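Local coordinates for protein GTP cyclohydrolase 1 type 2 homolog (Staphylococcus aureus subsp. aureus, PDB 3LNL) that is of unknown function but belongs to the NIF3 family, binds a pair of zinc ions and assembles into a toroid-shaped hexamer capped by PII-like domains, at residues L44-D48 against M336-K341; N63-H69 against I96-H102. The protein carries 2 engineered substitutions. All blocks are in the same frame, centred on the assembly; numbering follows the deposited sequence.

Contact 1 of 2, residues L44-D48 against M336-K341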
loop_
_atom_site.group_PDB
_atom_site.type_symbol
_atom_site.label_atom_id
_atom_site.label_comp_id
_atom_site.label_asym_id
_atom_site.label_seq_id
_atom_site.Cartn_x
_atom_site.Cartn_y
_atom_site.Cartn_z
ATOM N N LEU B 44 -14.978 -39.001 6.786
ATOM C CA LEU B 44 -15.854 -38.620 5.721
ATOM C C LEU B 44 -15.218 -37.522 4.941
ATOM O O LEU B 44 -14.918 -36.451 5.510
ATOM C CB LEU B 44 -17.190 -38.126 6.284
ATOM C CG LEU B 44 -18.350 -37.909 5.324
ATOM C CD1 LEU B 44 -18.776 -39.258 4.661
ATOM C CD2 LEU B 44 -19.500 -37.241 6.131
ATOM N N THR B 45 -15.014 -37.756 3.644
ATOM C CA THR B 45 -14.523 -36.697 2.738
ATOM C C THR B 45 -15.653 -35.869 2.090
ATOM O O THR B 45 -16.748 -36.377 1.846
ATOM C CB THR B 45 -13.597 -37.262 1.636
ATOM O OG1 THR B 45 -14.369 -38.054 0.699
ATOM C CG2 THR B 45 -12.450 -38.099 2.268
ATOM N N ALA B 46 -15.372 -34.575 1.860
ATOM C CA ALA B 46 -16.384 -33.639 1.440
ATOM C C ALA B 46 -15.721 -32.536 0.592
ATOM O O ALA B 46 -14.516 -32.296 0.750
ATOM C CB ALA B 46 -17.062 -33.041 2.668
ATOM N N LEU B 47 -16.500 -31.882 -0.283
ATOM C CA LEU B 47 -16.013 -30.684 -0.943
ATOM C C LEU B 47 -16.227 -29.490 -0.010
ATOM O O LEU B 47 -15.266 -28.772 0.358
ATOM C CB LEU B 47 -16.725 -30.476 -2.304
ATOM C CG LEU B 47 -16.521 -29.176 -3.056
ATOM C CD1 LEU B 47 -15.000 -28.996 -3.342
ATOM C CD2 LEU B 47 -17.355 -29.112 -4.371
ATOM N N ASP B 48 -17.482 -29.275 0.365
ATOM C CA ASP B 48 -17.902 -28.254 1.284
ATOM C C ASP B 48 -18.550 -28.991 2.455
ATOM O O ASP B 48 -19.393 -29.891 2.237
ATOM C CB ASP B 48 -18.964 -27.345 0.663
ATOM C CG ASP B 48 -18.356 -26.357 -0.345
ATOM O OD1 ASP B 48 -17.550 -25.533 0.085
ATOM O OD2 ASP B 48 -18.731 -26.395 -1.522
ATOM N N MET B 336 -12.990 -34.653 -5.807
ATOM C CA MET B 336 -11.979 -34.964 -4.781
ATOM C C MET B 336 -12.536 -35.787 -3.609
ATOM O O MET B 336 -11.775 -36.262 -2.779
ATOM C CB MET B 336 -11.191 -33.740 -4.292
ATOM C CG MET B 336 -11.934 -32.581 -3.698
ATOM S SD MET B 336 -13.023 -32.891 -2.278
ATOM C CE MET B 336 -11.778 -33.375 -1.040
ATOM N N LYS B 337 -13.854 -35.956 -3.505
ATOM C CA LYS B 337 -14.380 -36.720 -2.383
ATOM C C LYS B 337 -13.978 -38.183 -2.568
ATOM O O LYS B 337 -13.338 -38.779 -1.715
ATOM C CB LYS B 337 -15.918 -36.580 -2.287
ATOM C CG LYS B 337 -16.409 -35.142 -2.027
ATOM C CD LYS B 337 -17.883 -35.034 -1.789
ATOM C CE LYS B 337 -18.685 -35.528 -3.045
ATOM N NZ LYS B 337 -20.102 -35.274 -2.768
ATOM N N GLU B 338 -14.364 -38.776 -3.692
ATOM C CA GLU B 338 -13.936 -40.122 -4.022
ATOM C C GLU B 338 -12.434 -40.194 -4.236
ATOM O O GLU B 338 -11.803 -41.155 -3.822
ATOM C CB GLU B 338 -14.633 -40.670 -5.281
ATOM C CG GLU B 338 -16.160 -40.886 -5.123
ATOM C CD GLU B 338 -16.560 -42.047 -4.210
ATOM O OE1 GLU B 338 -17.785 -42.179 -3.980
ATOM O OE2 GLU B 338 -15.694 -42.805 -3.721
ATOM N N GLY B 339 -11.847 -39.175 -4.846
ATOM C CA GLY B 339 -10.410 -39.222 -5.073
ATOM C C GLY B 339 -9.622 -39.233 -3.769
ATOM O O GLY B 339 -8.637 -39.959 -3.629
ATOM N N LEU B 340 -10.012 -38.393 -2.829
ATOM C CA LEU B 340 -9.294 -38.320 -1.568
ATOM C C LEU B 340 -9.585 -39.562 -0.712
ATOM O O LEU B 340 -8.678 -40.067 -0.007
ATOM C CB LEU B 340 -9.640 -37.056 -0.789
ATOM C CG LEU B 340 -8.935 -36.876 0.567
ATOM C CD1 LEU B 340 -7.333 -36.776 0.360
ATOM C CD2 LEU B 340 -9.539 -35.610 1.280
ATOM N N LYS B 341 -10.808 -40.092 -0.813
ATOM C CA LYS B 341 -11.131 -41.348 -0.156
ATOM C C LYS B 341 -10.184 -42.443 -0.624
ATOM O O LYS B 341 -9.644 -43.181 0.192
ATOM C CB LYS B 341 -12.557 -41.793 -0.388
ATOM C CG LYS B 341 -12.787 -43.293 0.049
ATOM C CD LYS B 341 -13.904 -43.937 -0.641
ATOM C CE LYS B 341 -14.089 -45.376 -0.175
ATOM N NZ LYS B 341 -15.492 -45.831 -0.380
#
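The two backbones come closest at Thr45 and Lys337, where the strand of 44-48 runs over the first turn of the helix of 336-341, with axes 7.1 Å apart at closest approach and N-to-C directions 142° apart. Thr45 points toward the helix and makes the one hydrogen bond between the two segments. Its OG1 donates to Lys337 O at 2.7 Å. The hydroxyl comes from above the carbonyl plane, 39° out of it. Lys341 N reaches the same oxygen from the opposite face, as the i to i+4 bond of the helix. With chi1 at 70°, OG1 sits between the backbone N and the carbonyl carbon, and CG2 takes the place beside the backbone N, from which it meets Leu340 CD2 at 4.0 Å, about one turn along the helix.

Further along, Lys337 lays its aliphatic part across the backbone, and its CG is 3.7 Å from Leu47 N. Its chain then leads away, and NZ is hydrogen-bonded to Ser360 O. Met336 curls back through bends at chi2 and chi3. This brings SD to 3.4 Å from Ala46 O, while SD lies more loosely beside Leu47 CB. Helix 336-350 thus packs on a sheet of the NIF3 fold, and strand 357-359 flanks Thr45. Leu47 touches His69 and Met336 touches His68, both zinc ligands, so this packing borders the metal site. Apart from the single hydrogen bond the contact is packing, much of it of side-chain carbons and sulfur on the strand backbone. The buried Thr45 hydroxyl is satisfied by a helix carbonyl that keeps its own helical bond.

Contact 2 of 2, residues N63-H69 against I96-H102. With ZN (zinc ion), chain G; ZN (zinc ion), chain F.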
loop_
_atom_site.group_PDB
_atom_site.type_symbol
_atom_site.label_atom_id
_atom_site.label_comp_id
_atom_site.label_asym_id
_atom_site.label_seq_id
_atom_site.Cartn_x
_atom_site.Cartn_y
_atom_site.Cartn_z
ATOM N N ASN B 63 -16.203 -39.240 13.365
ATOM C CA ASN B 63 -15.936 -38.004 14.100
ATOM C C ASN B 63 -14.949 -37.106 13.399
ATOM O O ASN B 63 -14.517 -36.108 13.983
ATOM C CB ASN B 63 -15.509 -38.286 15.548
ATOM C CG ASN B 63 -14.104 -38.825 15.631
ATOM O OD1 ASN B 63 -13.555 -39.209 14.618
ATOM N ND2 ASN B 63 -13.515 -38.865 16.834
ATOM N N THR B 64 -14.632 -37.404 12.139
ATOM C CA THR B 64 -13.665 -36.613 11.384
ATOM C C THR B 64 -14.161 -36.382 9.972
ATOM O O THR B 64 -14.545 -37.355 9.264
ATOM C CB THR B 64 -12.287 -37.312 11.352
ATOM O OG1 THR B 64 -11.885 -37.574 12.696
ATOM C CG2 THR B 64 -11.189 -36.463 10.626
ATOM N N ILE B 65 -14.155 -35.098 9.569
ATOM C CA ILE B 65 -14.505 -34.694 8.230
ATOM C C ILE B 65 -13.280 -34.032 7.664
ATOM O O ILE B 65 -12.695 -33.162 8.317
ATOM C CB ILE B 65 -15.739 -33.747 8.169
ATOM C CG1 ILE B 65 -16.954 -34.485 8.755
ATOM C CG2 ILE B 65 -16.038 -33.205 6.699
ATOM C CD1 ILE B 65 -18.199 -33.616 9.021
ATOM N N ILE B 66 -12.884 -34.465 6.460
ATOM C CA ILE B 66 -11.894 -33.750 5.679
ATOM C C ILE B 66 -12.577 -33.109 4.442
ATOM O O ILE B 66 -13.068 -33.814 3.549
ATOM C CB ILE B 66 -10.774 -34.667 5.171
ATOM C CG1 ILE B 66 -10.060 -35.376 6.314
ATOM C CG2 ILE B 66 -9.719 -33.771 4.366
ATOM C CD1 ILE B 66 -9.022 -36.423 5.864
ATOM N N SER B 67 -12.600 -31.781 4.393
ATOM C CA SER B 67 -13.189 -31.075 3.281
ATOM C C SER B 67 -12.083 -30.456 2.441
ATOM O O SER B 67 -10.953 -30.304 2.910
ATOM C CB SER B 67 -14.176 -29.985 3.768
ATOM O OG SER B 67 -13.478 -28.882 4.374
ATOM N N HIS B 68 -12.410 -30.138 1.189
ATOM C CA HIS B 68 -11.523 -29.366 0.356
ATOM C C HIS B 68 -11.629 -27.886 0.741
ATOM O O HIS B 68 -10.642 -27.261 1.124
ATOM C CB HIS B 68 -11.848 -29.553 -1.119
ATOM C CG HIS B 68 -10.924 -28.830 -2.038
ATOM N ND1 HIS B 68 -9.558 -28.827 -1.872
ATOM C CD2 HIS B 68 -11.167 -28.082 -3.137
ATOM C CE1 HIS B 68 -9.001 -28.160 -2.867
ATOM N NE2 HIS B 68 -9.957 -27.593 -3.586
ATOM N N HIS B 69 -12.836 -27.350 0.709
ATOM C CA HIS B 69 -13.030 -25.949 0.991
ATOM C C HIS B 69 -13.021 -25.736 2.511
ATOM O O HIS B 69 -13.661 -26.497 3.246
ATOM C CB HIS B 69 -14.312 -25.437 0.398
ATOM C CG HIS B 69 -14.302 -25.376 -1.103
ATOM N ND1 HIS B 69 -15.451 -25.514 -1.855
ATOM C CD2 HIS B 69 -13.294 -25.212 -1.982
ATOM C CE1 HIS B 69 -15.143 -25.417 -3.137
ATOM N NE2 HIS B 69 -13.854 -25.151 -3.242
ATOM N N ILE B 96 -17.128 -33.432 16.518
ATOM C CA ILE B 96 -16.670 -33.735 15.198
ATOM C C ILE B 96 -15.513 -32.791 14.858
ATOM O O ILE B 96 -15.551 -31.557 15.095
ATOM C CB ILE B 96 -17.768 -33.558 14.131
ATOM C CG1 ILE B 96 -19.086 -34.248 14.530
ATOM C CG2 ILE B 96 -17.252 -34.058 12.767
ATOM C CD1 ILE B 96 -19.091 -35.717 14.494
ATOM N N ASN B 97 -14.464 -33.387 14.326
ATOM C CA ASN B 97 -13.295 -32.689 13.909
ATOM C C ASN B 97 -13.335 -32.436 12.398
ATOM O O ASN B 97 -13.684 -33.326 11.627
ATOM C CB ASN B 97 -12.062 -33.539 14.226
ATOM C CG ASN B 97 -12.026 -34.001 15.641
ATOM O OD1 ASN B 97 -11.713 -33.220 16.528
ATOM N ND2 ASN B 97 -12.346 -35.284 15.871
ATOM N N LEU B 98 -12.906 -31.248 11.985
ATOM C CA LEU B 98 -12.950 -30.818 10.601
ATOM C C LEU B 98 -11.560 -30.369 10.187
ATOM O O LEU B 98 -11.027 -29.411 10.748
ATOM C CB LEU B 98 -13.962 -29.661 10.397
ATOM C CG LEU B 98 -13.982 -29.100 8.951
ATOM C CD1 LEU B 98 -14.424 -30.217 7.916
ATOM C CD2 LEU B 98 -14.850 -27.852 8.810
ATOM N N ILE B 99 -11.024 -31.030 9.176
ATOM C CA ILE B 99 -9.732 -30.676 8.584
ATOM C C ILE B 99 -9.971 -30.200 7.146
ATOM O O ILE B 99 -10.770 -30.787 6.426
ATOM C CB ILE B 99 -8.814 -31.951 8.532
ATOM C CG1 ILE B 99 -8.502 -32.433 9.968
ATOM C CG2 ILE B 99 -7.550 -31.725 7.629
ATOM C CD1 ILE B 99 -7.997 -33.969 10.037
ATOM N N ALA B 100 -9.299 -29.123 6.753
ATOM C CA ALA B 100 -9.390 -28.619 5.420
ATOM C C ALA B 100 -8.081 -28.921 4.689
ATOM O O ALA B 100 -6.977 -28.529 5.132
ATOM C CB ALA B 100 -9.612 -27.073 5.400
ATOM N N MET B 101 -8.213 -29.603 3.567
ATOM C CA MET B 101 -7.098 -29.818 2.642
ATOM C C MET B 101 -7.464 -29.058 1.394
ATOM O O MET B 101 -8.083 -29.628 0.453
ATOM C CB MET B 101 -6.911 -31.333 2.396
ATOM C CG MET B 101 -6.390 -32.094 3.658
ATOM S SD MET B 101 -6.254 -33.841 3.260
ATOM C CE MET B 101 -4.649 -33.847 2.406
ATOM N N HIS B 102 -7.097 -27.758 1.390
ATOM C CA HIS B 102 -7.566 -26.860 0.367
ATOM C C HIS B 102 -6.538 -26.682 -0.741
ATOM O O HIS B 102 -6.308 -27.638 -1.486
ATOM C CB HIS B 102 -8.052 -25.540 0.936
ATOM C CG HIS B 102 -8.807 -24.725 -0.054
ATOM N ND1 HIS B 102 -8.756 -23.343 -0.083
ATOM C CD2 HIS B 102 -9.592 -25.104 -1.093
ATOM C CE1 HIS B 102 -9.508 -22.907 -1.088
ATOM N NE2 HIS B 102 -10.014 -23.952 -1.726
HETATM ZN ZN ZN G . -9.640 -26.247 -5.321
HETATM ZN ZN ZN F . -12.636 -24.422 -4.958
HETATM O O HOH W 1 -10.616 -24.741 -4.254
HETATM O O HOH W 2 -12.635 -22.506 -3.793
HETATM O O HOH W 3 -11.461 -23.183 -6.385
HETATM O O HOH W 4 -9.646 -24.563 -6.725
#
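Asn63 O is gripped twice by Asn97. The backbone N of Asn97 donates at 2.7 Å in an almost straight bond, and its side-chain ND2 adds a more bent one at 3.0 Å from the opposite face of the carbonyl plane. This opens a parallel pairing of strands 64-67 and 97-100 in the sheet of the NIF3 fold. Four more backbone bonds continue it, ending with Met101 N to Ser67 O.

The pairing has two different faces. On one, Ile65 CG2 meets Leu98 CD1 at 3.6 Å, and Leu91 of helix 83-93 packs over both residues. On the other, Ile66 CG2 touches Met101 SD, and Leu340 and Leu344 lie against Ile66.

At the C-terminal ends of the two segments, His68 and His69 are ligands of the dinuclear zinc centre, and His102 stands in its second shell. His68 ND1 donates to Met101 O at 2.9 Å, in the carbonyl plane and on a lone pair. This bond and the zinc bond at NE2 together hold the ring. Asp106 and Glu333 bind the same zinc ion. With CG anti to the backbone N (chi1 -167°), His102 turns its ring edge to the face of His68, a T-shaped pair with planes at 65°. His69 NE2 binds the second zinc ion, shared with His330 and Glu333, while its ND1 is hydrogen-bonded to Asp48 OD1. His102 ND1 is hydrogen-bonded to Asp27 OD1, and its NE2 is hydrogen-bonded, at 2.7 Å, to water 1, which bridges the two zinc ions.

From the N terminus, the chain forms 44-48 after helix 7-17 and strand 30-32. After helix 51-60 it forms 63-69, the neighbouring strand in the same sheet. Helix 83-93 then leads to 96-102, and contact 2 closes a short beta-alpha-beta crossover. The chain goes on through the PII-like domain before 336-341 returns to close contact 1. The loop of contact 2 therefore lies wholly within the much longer one of contact 1. Contact 1 ties a late helix of the NIF3 fold to this early sheet. The two contacts meet directly: Leu47 O probably accepts from His69 N, and Leu44 O packs against Ile65 CG2. Contact 2 supplies two zinc ligands and contact 1 packs beside them.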